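Local coordinates for N-terminal acetyltransferase-like protein (Chaetomium thermophilum, PDB 5NNP), which probably serves as the TPR-built auxiliary subunit of an N-terminal acetyltransferase of the NatA type, in complex with partner chains, at residues Leu13-Val17 / Ala32-Ile36; Val120-Arg126 / Gln524-Ser529; Ala229-Ser233 / Ala244-Leu248; Leu378-Tyr382 / Glu395-Lys399; Leu453-Glu459 / Ala496-Arg500. All blocks are in the same frame, centred on the assembly; numbering follows the deposited sequence.

Contact 1 of 5, residues Leu13-Val17 / Ala32-Ile36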
# COMPACT_ATOMS: atom_id res chain seq x y z
N LEU A 13 -44.89 5.68 -23.45
CA LEU A 13 -44.99 5.22 -22.07
C LEU A 13 -43.68 4.55 -21.63
O LEU A 13 -43.27 4.65 -20.46
CB LEU A 13 -46.18 4.26 -21.94
CG LEU A 13 -46.80 3.98 -20.56
CD1 LEU A 13 -45.81 3.26 -19.66
CD2 LEU A 13 -47.29 5.26 -19.90
N PHE A 14 -43.02 3.87 -22.56
CA PHE A 14 -41.71 3.28 -22.31
C PHE A 14 -40.70 4.37 -21.93
O PHE A 14 -39.85 4.16 -21.07
CB PHE A 14 -41.23 2.50 -23.53
CG PHE A 14 -39.91 1.80 -23.33
CD1 PHE A 14 -39.83 0.61 -22.62
CD2 PHE A 14 -38.74 2.34 -23.86
CE1 PHE A 14 -38.62 -0.02 -22.44
CE2 PHE A 14 -37.52 1.71 -23.68
CZ PHE A 14 -37.47 0.53 -22.97
N ARG A 15 -40.80 5.52 -22.59
CA ARG A 15 -39.93 6.66 -22.30
C ARG A 15 -40.17 7.22 -20.90
O ARG A 15 -39.23 7.71 -20.25
CB ARG A 15 -40.14 7.77 -23.34
CG ARG A 15 -39.52 7.49 -24.70
CD ARG A 15 -39.67 8.67 -25.65
NE ARG A 15 -39.22 8.35 -27.00
CZ ARG A 15 -40.03 8.04 -28.01
NH1 ARG A 15 -41.35 8.01 -27.83
NH2 ARG A 15 -39.53 7.77 -29.21
N THR A 16 -41.41 7.16 -20.43
CA THR A 16 -41.74 7.70 -19.11
C THR A 16 -41.32 6.72 -18.02
O THR A 16 -41.34 7.04 -16.84
CB THR A 16 -43.25 8.05 -18.99
OG1 THR A 16 -44.04 6.86 -19.07
CG2 THR A 16 -43.68 9.01 -20.09
N VAL A 17 -40.93 5.51 -18.43
CA VAL A 17 -40.39 4.54 -17.49
C VAL A 17 -38.91 4.82 -17.21
O VAL A 17 -38.44 4.68 -16.08
CB VAL A 17 -40.53 3.11 -18.02
CG1 VAL A 17 -39.85 2.12 -17.07
CG2 VAL A 17 -42.00 2.78 -18.22
N ALA A 32 -46.19 2.48 -14.40
CA ALA A 32 -46.19 2.78 -15.83
C ALA A 32 -45.83 1.55 -16.64
O ALA A 32 -46.54 1.19 -17.58
CB ALA A 32 -45.23 3.91 -16.13
N ALA A 33 -44.73 0.90 -16.28
CA ALA A 33 -44.27 -0.30 -16.98
C ALA A 33 -45.30 -1.43 -16.90
O ALA A 33 -45.49 -2.17 -17.86
CB ALA A 33 -42.94 -0.77 -16.42
N GLU A 34 -45.97 -1.55 -15.75
CA GLU A 34 -46.97 -2.59 -15.57
C GLU A 34 -48.14 -2.43 -16.54
O GLU A 34 -48.82 -3.40 -16.85
CB GLU A 34 -47.49 -2.60 -14.14
CG GLU A 34 -47.59 -4.00 -13.56
CD GLU A 34 -46.25 -4.71 -13.54
OE1 GLU A 34 -45.20 -4.02 -13.57
OE2 GLU A 34 -46.23 -5.96 -13.50
N GLN A 35 -48.37 -1.20 -17.00
CA GLN A 35 -49.43 -0.96 -17.97
C GLN A 35 -49.06 -1.43 -19.37
O GLN A 35 -49.93 -1.76 -20.18
CB GLN A 35 -49.81 0.52 -18.00
CG GLN A 35 -51.15 0.77 -18.67
CD GLN A 35 -51.50 2.24 -18.76
OE1 GLN A 35 -50.69 3.11 -18.43
NE2 GLN A 35 -52.73 2.54 -19.20
N ILE A 36 -47.76 -1.48 -19.67
CA ILE A 36 -47.30 -2.00 -20.95
C ILE A 36 -47.33 -3.52 -20.94
O ILE A 36 -47.66 -4.15 -21.95
CB ILE A 36 -45.87 -1.54 -21.29
CG1 ILE A 36 -45.74 -0.03 -21.16
CG2 ILE A 36 -45.47 -2.00 -22.68
CD1 ILE A 36 -44.38 0.48 -21.55

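Contact 2 of 5, residues Val120-Arg126 / Gln524-Ser529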
# COMPACT_ATOMS: atom_id res chain seq x y z
N VAL A 120 -13.57 0.03 -19.13
CA VAL A 120 -13.18 0.19 -17.74
C VAL A 120 -13.17 -1.19 -17.08
O VAL A 120 -12.18 -1.58 -16.48
CB VAL A 120 -14.14 1.14 -16.98
CG1 VAL A 120 -13.83 1.10 -15.51
CG2 VAL A 120 -14.03 2.57 -17.52
N LEU A 121 -14.26 -1.92 -17.23
CA LEU A 121 -14.38 -3.27 -16.67
C LEU A 121 -13.25 -4.17 -17.15
O LEU A 121 -12.68 -4.95 -16.37
CB LEU A 121 -15.74 -3.88 -17.02
CG LEU A 121 -16.99 -3.32 -16.34
CD1 LEU A 121 -18.23 -3.72 -17.09
CD2 LEU A 121 -17.09 -3.80 -14.90
N GLN A 122 -12.91 -4.07 -18.42
CA GLN A 122 -11.89 -4.95 -18.98
C GLN A 122 -10.51 -4.72 -18.37
O GLN A 122 -9.79 -5.69 -18.08
CB GLN A 122 -11.81 -4.79 -20.49
CG GLN A 122 -12.91 -5.50 -21.24
CD GLN A 122 -13.00 -5.03 -22.69
OE1 GLN A 122 -12.95 -3.83 -22.98
NE2 GLN A 122 -13.11 -5.99 -23.60
N ILE A 123 -10.12 -3.46 -18.20
CA ILE A 123 -8.81 -3.20 -17.61
C ILE A 123 -8.85 -3.55 -16.11
O ILE A 123 -7.88 -4.09 -15.57
CB ILE A 123 -8.33 -1.74 -17.83
CG1 ILE A 123 -6.88 -1.58 -17.38
CG2 ILE A 123 -9.22 -0.76 -17.10
CD1 ILE A 123 -5.90 -2.63 -17.94
N GLN A 124 -9.99 -3.29 -15.47
CA GLN A 124 -10.16 -3.69 -14.07
C GLN A 124 -9.92 -5.18 -13.86
O GLN A 124 -9.46 -5.58 -12.80
CB GLN A 124 -11.56 -3.36 -13.57
CG GLN A 124 -11.79 -3.86 -12.14
CD GLN A 124 -11.07 -3.01 -11.10
OE1 GLN A 124 -10.77 -1.84 -11.33
NE2 GLN A 124 -10.77 -3.60 -9.96
N MET A 125 -10.24 -6.01 -14.86
CA MET A 125 -10.03 -7.46 -14.73
C MET A 125 -8.82 -7.90 -15.53
O MET A 125 -8.62 -9.09 -15.73
CB MET A 125 -11.25 -8.26 -15.18
CG MET A 125 -12.53 -7.88 -14.48
SD MET A 125 -12.42 -8.09 -12.70
CE MET A 125 -12.27 -9.89 -12.59
N ARG A 126 -8.02 -6.95 -15.96
CA ARG A 126 -6.80 -7.24 -16.70
C ARG A 126 -7.06 -8.12 -17.93
O ARG A 126 -6.26 -8.99 -18.28
CB ARG A 126 -5.76 -7.88 -15.77
CG ARG A 126 -5.51 -7.11 -14.45
CD ARG A 126 -4.95 -5.69 -14.68
NE ARG A 126 -4.41 -5.07 -13.46
CZ ARG A 126 -5.02 -4.13 -12.72
NH1 ARG A 126 -6.22 -3.68 -13.04
NH2 ARG A 126 -4.42 -3.65 -11.65
N GLN A 524 -9.34 0.90 -7.30
CA GLN A 524 -8.63 1.34 -8.49
C GLN A 524 -9.60 1.60 -9.66
O GLN A 524 -9.20 2.10 -10.72
CB GLN A 524 -7.60 0.29 -8.88
CG GLN A 524 -8.28 -0.98 -9.35
CD GLN A 524 -7.31 -2.09 -9.72
OE1 GLN A 524 -6.35 -1.89 -10.46
NE2 GLN A 524 -7.58 -3.28 -9.20
N PHE A 525 -10.88 1.29 -9.46
CA PHE A 525 -11.86 1.24 -10.53
C PHE A 525 -12.12 2.59 -11.24
O PHE A 525 -12.10 2.67 -12.47
CB PHE A 525 -13.19 0.69 -9.99
CG PHE A 525 -14.18 0.29 -11.07
CD1 PHE A 525 -15.02 1.23 -11.65
CD2 PHE A 525 -14.25 -1.02 -11.51
CE1 PHE A 525 -15.93 0.86 -12.64
CE2 PHE A 525 -15.15 -1.39 -12.49
CZ PHE A 525 -15.99 -0.45 -13.06
N ASP A 526 -12.36 3.63 -10.47
CA ASP A 526 -12.66 4.94 -11.04
C ASP A 526 -11.43 5.61 -11.64
O ASP A 526 -11.54 6.59 -12.36
CB ASP A 526 -13.25 5.87 -9.98
CG ASP A 526 -14.60 5.41 -9.47
OD1 ASP A 526 -15.29 4.67 -10.19
OD2 ASP A 526 -14.98 5.82 -8.36
N PHE A 527 -10.25 5.08 -11.33
CA PHE A 527 -9.01 5.75 -11.72
C PHE A 527 -8.52 5.37 -13.12
O PHE A 527 -7.73 6.11 -13.71
CB PHE A 527 -7.93 5.48 -10.67
CG PHE A 527 -8.18 6.19 -9.38
CD1 PHE A 527 -8.05 7.58 -9.32
CD2 PHE A 527 -8.62 5.51 -8.26
CE1 PHE A 527 -8.32 8.28 -8.13
CE2 PHE A 527 -8.89 6.19 -7.07
CZ PHE A 527 -8.74 7.58 -7.00
N HIS A 528 -8.99 4.25 -13.66
CA HIS A 528 -8.70 3.91 -15.06
C HIS A 528 -9.09 5.10 -15.95
O HIS A 528 -8.39 5.42 -16.90
CB HIS A 528 -9.43 2.64 -15.50
CG HIS A 528 -9.26 1.48 -14.55
ND1 HIS A 528 -8.03 1.04 -14.13
CD2 HIS A 528 -10.18 0.67 -13.97
CE1 HIS A 528 -8.20 0.01 -13.30
NE2 HIS A 528 -9.48 -0.23 -13.20
N SER A 529 -10.20 5.77 -15.63
CA SER A 529 -10.63 6.96 -16.37
C SER A 529 -10.01 8.24 -15.85
O SER A 529 -9.61 9.11 -16.62
CB SER A 529 -12.14 7.10 -16.30
OG SER A 529 -12.74 5.99 -16.93

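Contact 3 of 5, residues Ala229-Ser233 / Ala244-Leu248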
# COMPACT_ATOMS: atom_id res chain seq x y z
N ALA A 229 20.55 10.20 -13.76
CA ALA A 229 21.62 9.56 -13.00
C ALA A 229 21.62 8.06 -13.22
O ALA A 229 22.66 7.46 -13.45
CB ALA A 229 21.50 9.88 -11.51
N SER A 230 20.43 7.48 -13.16
CA SER A 230 20.26 6.05 -13.39
C SER A 230 20.85 5.60 -14.73
O SER A 230 21.57 4.60 -14.80
CB SER A 230 18.79 5.68 -13.30
OG SER A 230 18.61 4.30 -13.51
N TYR A 231 20.55 6.34 -15.80
CA TYR A 231 21.01 5.96 -17.14
C TYR A 231 22.51 6.13 -17.28
O TYR A 231 23.20 5.26 -17.84
CB TYR A 231 20.32 6.81 -18.20
CG TYR A 231 18.83 6.63 -18.32
CD1 TYR A 231 18.22 5.45 -17.95
CD2 TYR A 231 18.04 7.65 -18.84
CE1 TYR A 231 16.85 5.29 -18.08
CE2 TYR A 231 16.68 7.50 -18.97
CZ TYR A 231 16.09 6.32 -18.59
OH TYR A 231 14.72 6.17 -18.72
N LEU A 232 23.02 7.27 -16.83
CA LEU A 232 24.45 7.52 -16.90
C LEU A 232 25.22 6.42 -16.17
O LEU A 232 26.23 5.93 -16.67
CB LEU A 232 24.81 8.88 -16.31
CG LEU A 232 24.44 10.12 -17.12
CD1 LEU A 232 24.80 11.38 -16.34
CD2 LEU A 232 25.13 10.13 -18.48
N SER A 233 24.72 6.01 -15.00
CA SER A 233 25.43 5.01 -14.22
C SER A 233 25.44 3.67 -14.95
O SER A 233 26.48 3.03 -15.06
CB SER A 233 24.85 4.86 -12.81
OG SER A 233 23.47 4.56 -12.84
N ALA A 244 25.64 13.97 -11.56
CA ALA A 244 24.19 13.81 -11.48
C ALA A 244 23.73 13.46 -10.08
O ALA A 244 22.70 13.96 -9.62
CB ALA A 244 23.73 12.74 -12.46
N TYR A 245 24.48 12.60 -9.41
CA TYR A 245 24.15 12.21 -8.04
C TYR A 245 24.40 13.36 -7.07
O TYR A 245 23.69 13.50 -6.06
CB TYR A 245 24.94 10.96 -7.63
CG TYR A 245 24.32 9.69 -8.17
CD1 TYR A 245 23.05 9.28 -7.76
CD2 TYR A 245 24.99 8.92 -9.11
CE1 TYR A 245 22.46 8.12 -8.26
CE2 TYR A 245 24.41 7.75 -9.62
CZ TYR A 245 23.15 7.36 -9.18
OH TYR A 245 22.58 6.21 -9.66
N ARG A 246 25.38 14.20 -7.38
CA ARG A 246 25.61 15.40 -6.60
C ARG A 246 24.40 16.34 -6.69
O ARG A 246 23.98 16.90 -5.68
CB ARG A 246 26.87 16.12 -7.05
CG ARG A 246 28.14 15.45 -6.58
CD ARG A 246 29.35 16.33 -6.79
NE ARG A 246 30.37 16.00 -5.80
CZ ARG A 246 31.37 15.15 -6.00
NH1 ARG A 246 31.50 14.56 -7.19
NH2 ARG A 246 32.24 14.91 -5.03
N ALA A 247 23.85 16.49 -7.89
CA ALA A 247 22.64 17.29 -8.09
C ALA A 247 21.47 16.80 -7.22
O ALA A 247 20.76 17.60 -6.61
CB ALA A 247 22.24 17.28 -9.54
N LEU A 248 21.31 15.48 -7.16
CA LEU A 248 20.23 14.89 -6.37
C LEU A 248 20.49 15.06 -4.88
O LEU A 248 19.55 15.26 -4.09
CB LEU A 248 20.06 13.40 -6.72
CG LEU A 248 19.38 13.13 -8.07
CD1 LEU A 248 19.71 11.73 -8.58
CD2 LEU A 248 17.86 13.32 -7.97

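Contact 4 of 5, residues Leu378-Tyr382 / Glu395-Lys399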
# COMPACT_ATOMS: atom_id res chain seq x y z
N LEU A 378 20.09 4.01 27.29
CA LEU A 378 20.59 2.81 27.92
C LEU A 378 19.43 1.87 28.26
O LEU A 378 19.58 0.65 28.20
CB LEU A 378 21.40 3.16 29.16
CG LEU A 378 22.79 3.70 28.83
CD1 LEU A 378 23.37 4.46 30.01
CD2 LEU A 378 23.70 2.55 28.42
N ALA A 379 18.28 2.45 28.60
CA ALA A 379 17.11 1.64 28.96
C ALA A 379 16.71 0.81 27.77
O ALA A 379 16.42 -0.38 27.88
CB ALA A 379 15.97 2.51 29.41
N GLN A 380 16.72 1.45 26.61
CA GLN A 380 16.30 0.81 25.39
C GLN A 380 17.35 -0.17 24.88
O GLN A 380 17.00 -1.23 24.36
CB GLN A 380 15.98 1.86 24.33
CG GLN A 380 14.65 2.50 24.60
CD GLN A 380 14.27 3.48 23.55
OE1 GLN A 380 14.94 4.50 23.35
NE2 GLN A 380 13.20 3.18 22.84
N HIS A 381 18.62 0.19 25.04
CA HIS A 381 19.72 -0.69 24.67
C HIS A 381 19.52 -2.07 25.28
O HIS A 381 19.54 -3.09 24.59
CB HIS A 381 21.06 -0.10 25.12
CG HIS A 381 22.25 -0.93 24.77
ND1 HIS A 381 23.01 -0.71 23.64
CD2 HIS A 381 22.84 -1.97 25.42
CE1 HIS A 381 24.00 -1.58 23.59
NE2 HIS A 381 23.92 -2.36 24.66
N TYR A 382 19.33 -2.09 26.59
CA TYR A 382 19.25 -3.34 27.32
C TYR A 382 17.87 -3.97 27.28
O TYR A 382 17.64 -5.04 27.82
CB TYR A 382 19.70 -3.10 28.75
CG TYR A 382 21.17 -2.83 28.81
CD1 TYR A 382 22.09 -3.87 28.62
CD2 TYR A 382 21.66 -1.56 29.02
CE1 TYR A 382 23.45 -3.64 28.66
CE2 TYR A 382 23.01 -1.32 29.07
CZ TYR A 382 23.90 -2.36 28.88
OH TYR A 382 25.25 -2.12 28.92
N GLU A 395 16.40 -0.87 35.61
CA GLU A 395 17.12 0.10 36.44
C GLU A 395 17.27 1.43 35.73
O GLU A 395 17.01 2.47 36.32
CB GLU A 395 18.51 -0.42 36.82
CG GLU A 395 18.50 -1.76 37.50
CD GLU A 395 19.88 -2.38 37.56
OE1 GLU A 395 20.82 -1.78 36.98
OE2 GLU A 395 20.03 -3.46 38.17
N TYR A 396 17.70 1.38 34.47
CA TYR A 396 17.93 2.60 33.69
C TYR A 396 16.65 3.39 33.44
O TYR A 396 16.66 4.62 33.51
CB TYR A 396 18.59 2.28 32.36
CG TYR A 396 20.07 1.99 32.44
CD1 TYR A 396 20.97 2.96 32.84
CD2 TYR A 396 20.57 0.75 32.09
CE1 TYR A 396 22.34 2.69 32.90
CE2 TYR A 396 21.92 0.47 32.15
CZ TYR A 396 22.80 1.44 32.56
OH TYR A 396 24.14 1.16 32.61
N VAL A 397 15.55 2.70 33.16
CA VAL A 397 14.31 3.41 32.90
C VAL A 397 13.79 4.04 34.19
O VAL A 397 13.24 5.14 34.16
CB VAL A 397 13.22 2.51 32.28
CG1 VAL A 397 11.91 3.25 32.14
CG2 VAL A 397 13.67 2.01 30.93
N GLU A 398 13.97 3.36 35.31
CA GLU A 398 13.53 3.90 36.59
C GLU A 398 14.32 5.15 36.99
O GLU A 398 13.75 6.09 37.57
CB GLU A 398 13.66 2.84 37.71
CG GLU A 398 12.52 1.83 37.76
CD GLU A 398 11.15 2.48 37.98
OE1 GLU A 398 10.14 1.76 37.83
OE2 GLU A 398 11.07 3.68 38.31
N LYS A 399 15.61 5.17 36.68
CA LYS A 399 16.43 6.34 36.96
C LYS A 399 15.99 7.50 36.09
O LYS A 399 15.98 8.65 36.53
CB LYS A 399 17.91 6.04 36.75
CG LYS A 399 18.55 5.19 37.84
CD LYS A 399 20.04 5.39 37.89
CE LYS A 399 20.72 4.41 38.83
NZ LYS A 399 20.97 3.10 38.16

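Contact 5 of 5, residues Leu453-Glu459 / Ala496-Arg500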
# COMPACT_ATOMS: atom_id res chain seq x y z
N LEU A 453 -5.23 -5.59 24.47
CA LEU A 453 -5.57 -6.75 23.66
C LEU A 453 -4.56 -7.88 23.85
O LEU A 453 -4.92 -9.05 23.89
CB LEU A 453 -5.66 -6.38 22.18
CG LEU A 453 -6.77 -5.40 21.80
CD1 LEU A 453 -6.64 -5.02 20.34
CD2 LEU A 453 -8.13 -5.99 22.06
N ARG A 454 -3.28 -7.53 23.95
CA ARG A 454 -2.26 -8.52 24.26
C ARG A 454 -2.52 -9.17 25.62
O ARG A 454 -2.12 -10.31 25.84
CB ARG A 454 -0.86 -7.89 24.23
CG ARG A 454 -0.38 -7.53 22.85
CD ARG A 454 -0.37 -8.74 21.94
NE ARG A 454 0.03 -8.42 20.58
CZ ARG A 454 1.28 -8.36 20.15
NH1 ARG A 454 2.29 -8.57 20.98
NH2 ARG A 454 1.54 -8.08 18.88
N ASN A 455 -3.19 -8.45 26.51
CA ASN A 455 -3.60 -8.99 27.80
C ASN A 455 -5.04 -9.54 27.76
O ASN A 455 -5.66 -9.77 28.79
CB ASN A 455 -3.48 -7.93 28.88
CG ASN A 455 -3.58 -8.50 30.28
OD1 ASN A 455 -3.14 -9.62 30.53
ND2 ASN A 455 -4.13 -7.73 31.19
N ASN A 456 -5.54 -9.74 26.55
CA ASN A 456 -6.86 -10.26 26.30
C ASN A 456 -7.99 -9.44 26.90
O ASN A 456 -9.03 -10.00 27.22
CB ASN A 456 -6.97 -11.70 26.80
CG ASN A 456 -6.18 -12.66 25.95
OD1 ASN A 456 -5.67 -12.29 24.90
ND2 ASN A 456 -6.07 -13.90 26.41
N GLU A 457 -7.81 -8.12 27.01
CA GLU A 457 -8.90 -7.27 27.49
C GLU A 457 -9.58 -6.51 26.36
O GLU A 457 -9.46 -5.29 26.25
CB GLU A 457 -8.39 -6.27 28.52
CG GLU A 457 -7.96 -6.88 29.84
CD GLU A 457 -7.28 -5.85 30.73
OE1 GLU A 457 -7.98 -5.24 31.56
OE2 GLU A 457 -6.05 -5.65 30.58
N ASN A 458 -10.31 -7.24 25.52
CA ASN A 458 -10.90 -6.65 24.30
C ASN A 458 -11.79 -5.46 24.57
O ASN A 458 -11.64 -4.40 23.98
CB ASN A 458 -11.69 -7.72 23.54
CG ASN A 458 -10.84 -8.90 23.16
OD1 ASN A 458 -10.35 -9.64 24.02
ND2 ASN A 458 -10.63 -9.08 21.87
N GLU A 459 -12.73 -5.64 25.48
CA GLU A 459 -13.74 -4.63 25.73
C GLU A 459 -13.10 -3.36 26.29
O GLU A 459 -13.52 -2.24 25.94
CB GLU A 459 -14.83 -5.20 26.65
CG GLU A 459 -14.32 -6.24 27.61
CD GLU A 459 -14.47 -7.66 27.11
OE1 GLU A 459 -13.45 -8.35 26.98
OE2 GLU A 459 -15.62 -8.10 26.89
N ALA A 496 -7.03 -11.84 19.85
CA ALA A 496 -7.43 -11.81 21.26
C ALA A 496 -8.71 -12.62 21.53
O ALA A 496 -8.77 -13.42 22.46
CB ALA A 496 -7.62 -10.38 21.71
N TRP A 497 -9.75 -12.37 20.72
CA TRP A 497 -11.00 -13.11 20.83
C TRP A 497 -10.79 -14.60 20.62
O TRP A 497 -11.43 -15.43 21.27
CB TRP A 497 -12.04 -12.58 19.83
CG TRP A 497 -12.74 -11.35 20.29
CD1 TRP A 497 -12.76 -10.13 19.66
CD2 TRP A 497 -13.51 -11.19 21.49
NE1 TRP A 497 -13.50 -9.23 20.40
CE2 TRP A 497 -13.97 -9.86 21.52
CE3 TRP A 497 -13.86 -12.05 22.53
CZ2 TRP A 497 -14.76 -9.37 22.56
CZ3 TRP A 497 -14.64 -11.56 23.57
CH2 TRP A 497 -15.08 -10.23 23.58
N GLN A 498 -9.89 -14.94 19.70
CA GLN A 498 -9.57 -16.34 19.45
C GLN A 498 -8.95 -16.94 20.69
O GLN A 498 -9.29 -18.05 21.07
CB GLN A 498 -8.64 -16.48 18.25
CG GLN A 498 -8.39 -17.90 17.80
CD GLN A 498 -7.69 -17.95 16.45
OE1 GLN A 498 -7.86 -17.05 15.61
NE2 GLN A 498 -6.90 -18.98 16.24
N ARG A 499 -8.05 -16.19 21.33
CA ARG A 499 -7.39 -16.65 22.55
C ARG A 499 -8.37 -16.87 23.69
O ARG A 499 -8.08 -17.64 24.62
CB ARG A 499 -6.32 -15.66 22.99
CG ARG A 499 -5.04 -15.69 22.18
CD ARG A 499 -3.92 -14.97 22.89
NE ARG A 499 -4.16 -13.53 23.01
CZ ARG A 499 -3.89 -12.64 22.06
NH1 ARG A 499 -3.38 -13.04 20.90
NH2 ARG A 499 -4.13 -11.35 22.26
N ARG A 500 -9.51 -16.20 23.64
CA ARG A 500 -10.50 -16.32 24.70
C ARG A 500 -11.50 -17.41 24.37
O ARG A 500 -12.38 -17.73 25.17
CB ARG A 500 -11.21 -14.99 24.91
CG ARG A 500 -10.31 -13.91 25.44
CD ARG A 500 -10.96 -12.55 25.34
NE ARG A 500 -12.18 -12.45 26.14
CZ ARG A 500 -12.76 -11.30 26.46
NH1 ARG A 500 -12.22 -10.16 26.06
NH2 ARG A 500 -13.87 -11.28 27.19

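Contact 1 of 5, residues Leu13-Val17 / Ala32-Ile36
Leu13 enters the facing helix as a knob, its side chain set among Ala32, Ala33, Gln35 and Ile36. Its CG stands anti to the backbone N (chi1 -160°), which carries CD1 across the interface to within 3.6 Å of Ala32 CB. The same methyl lies 3.6 Å from Ile36 CG1. The Leu13 and Ile36 side chains pass one another head to tail. Ile36 CD1 continues on to Phe14, approaching the backbone N of Phe14 at 3.8 Å and more loosely its CB. One turn further on, Val17 offers a single branch, CG2, 4.0 Å from Ala32 CB and 4.1 Å from Ala33 CB. Ala32 CB thus meets both Leu13 and Val17, whereas Ala33 CB meets Val17. The short segments run roughly antiparallel, 146° between their directions and 9.1 Å between their axes, as expected of a helical hairpin in a tetratricopeptide superhelix, the family to which this region belongs. Thr16 turns inward on its own helix, and OG1 donates to Leu13 O at 2.7 Å, so its proton is used within the helix, beside an otherwise apolar interface. Helix 44-55 packs on the flank: the Phe14 side chain rests on Asp45, Thr46 and Met49, and Ala33 also touches Thr46. Glu34, turned from the hairpin, forms a salt bridge with Lys50.

Contact 2 of 5, residues Val120-Arg126 / Gln524-Ser529
Two aliphatic branches of Val120-Arg126 lie over aromatic faces of Gln524-Ser529. Val120 CG1 sits 3.9 Å from the centroid of the Phe525 ring, 25° off its normal, while Leu121 CD2 comes to the edge of that ring near CE2. Ile123 CG2 lies over the His528 ring, 3.5 Å from its centroid, and Gln524 O covers the opposite face, so the imidazole is sandwiched. The hydrogen bonds fix rotation. His528 NE2 donates to Gln124 OE1 at 2.8 Å with an N-H...O angle of 162°; the acceptor lies in the imidazole plane, although the donor is tilted from the amide plane. A bend at chi2 (74°) brings the Gln124 amide to this ring, and His528 ND1 is held by Tyr540 OH. The contact joins the end of helix 112-124, in a tetratricopeptide repeat region, to the residues leading into helix 527-534, in the auxiliary-subunit family region. The first helix ends in a Schellman motif with Arg126, at positive phi, as its C-prime residue. The arginine side chain, bent at chi2, grips Gln524 OE1 end-on, NH2 at 2.9 Å on a lone pair and NH1 at 3.1 Å from above the carbonyl plane. Arg126 NH1 also donates to Ile123 O at 3.1 Å, and NE forms a salt bridge with Asp548. Gln124 NE2 and Gln524 NE2, both donors, converge on Gln521 O.

Contact 3 of 5, residues Ala229-Ser233 / Ala244-Leu248
Tyr245 lays one face of its ring over the methyl group of Ala229. From CB, which starts off to the side of helix 221-234, the chain takes CG anti to the carbonyl carbon (chi1 -80°), and this swings the ring across the interface. Along one side of the ring CD1 lies 4.1 Å from Ala229 CB and CE1 3.8 Å from it. CZ repeats the 3.8 Å approach to Ala229 CB. The methyl is 3.9 Å from the ring centroid and only 14° off the normal, which identifies a CH-pi contact. At the tip, OH reaches past the alanine to Ser233, its oxygen 3.7 Å from Ser233 OG, a distance too long for a hydrogen bond; Ser233 CB lies near the ring plane, at its edge. Ala229 CB is also met by Ala244 CB at 3.7 Å and by Leu248 CD1, so one small side chain takes three partners. Beyond the pair, Tyr245 packs on Leu262 of helix 256-265. The short segments run antiparallel at 156°, with axes 10.4 Å apart, yet Ala229 and Ala244 bring their CA atoms within 5.2 Å. Small residues at the close point of two consecutive antiparallel helices are consistent with a TPR-like helical hairpin.

Contact 4 of 5, residues Leu378-Tyr382 / Glu395-Lys399
The hydroxyl of Tyr396, whose ring packs against Leu378 and Tyr382, is gripped by two groups, though weakly: Glu347 OE1 and Arg392 NH2. Both weak bonds lie at the far end of a ring whose near part is apolar. Tyr396 CG lies anti to its carbonyl carbon (chi1 -78°), which turns the ring to the Leu378 side. Leu378 CB sits over the centre of one face, 3.6 Å from the centroid and 9° off the normal, a well-centred CH-pi contact. From there the leucine runs obliquely across the ring, and CD1 comes 3.5 Å from Tyr396 CE1. Tyr382 lies alongside: the ring planes are within 10° of parallel, but the centroids are 5.8 Å apart, so overlap is slight, and Tyr382 CD2 and CE2 both lie 3.7 Å from Tyr396 CE2. Arg392 holds Tyr382 as well, through a cation-pi contact. Ala379 CB lies 4.0 Å from Tyr396 CB. The pair joins helix 369-381 to helix 390-403 within a predicted TPR repeat. Helix 336-352 lies against this pair, with Ala346 and Glu347 touching Leu378, while helix 408-421 meets it through Thr413, Lys414 and Ile417, which pack on Val397.

Contact 5 of 5, residues Leu453-Glu459 / Ala496-Arg500
Asn458 packs against Ala496 and Trp497 in the tight, buried part of this contact, its ND2 lying over a face of the indole and bonded to Asp493 OD1. The solvent side holds both arginines and Glu459. Arg499 bonds to the end of helix 442-454: its NE donates to Asn456 OD1 at 2.7 Å (157°), on a lone pair in the carbonyl plane, with amide and guanidinium nearly coplanar. A bend at chi3 (-66°) also lets NH2 reach Leu453 O at 2.9 Å. That oxygen already accepts from Asn456 N, one of the two bonds of the Schellman motif that ends the helix, and the two donors arrive from opposite faces. Arg500 donates through NH1 to Asn458 OD1 at 2.8 Å and forms a salt bridge with Glu459 OE1, whose modelled length is doubtfully short. Trp497 CZ3 lies over the face of the Arg500 guanidinium. The contact is therefore mainly polar: two arginines clasp the turn between helices 442-454 and 458-465, and the Glu459 carboxylate probably offsets part of the charge of Arg500.

Overall arrangement
Contacts 2 and 4 are buried, whereas 1, 3 and 5 are only partly so, and no helix serves two of the contacts. Contacts 1, 3 and 4 each join two consecutive helices and are apolar across the interface, but differ in what fills it: a leucine knob in contact 1, an alanine under a tyrosine face in contact 3, a tyrosine face on a leucine with a second tyrosine beside it in contact 4. Contact 2 closes a loop of 397 residues enclosing contacts 3, 4 and 5 in sequence; it combines CH-pi packing with amide, imidazole and guanidinium bonds. Contact 5 is the most charged. Contacts 1 and 4 lie on opposite sides of the chain centre, their centres about 79 Å apart.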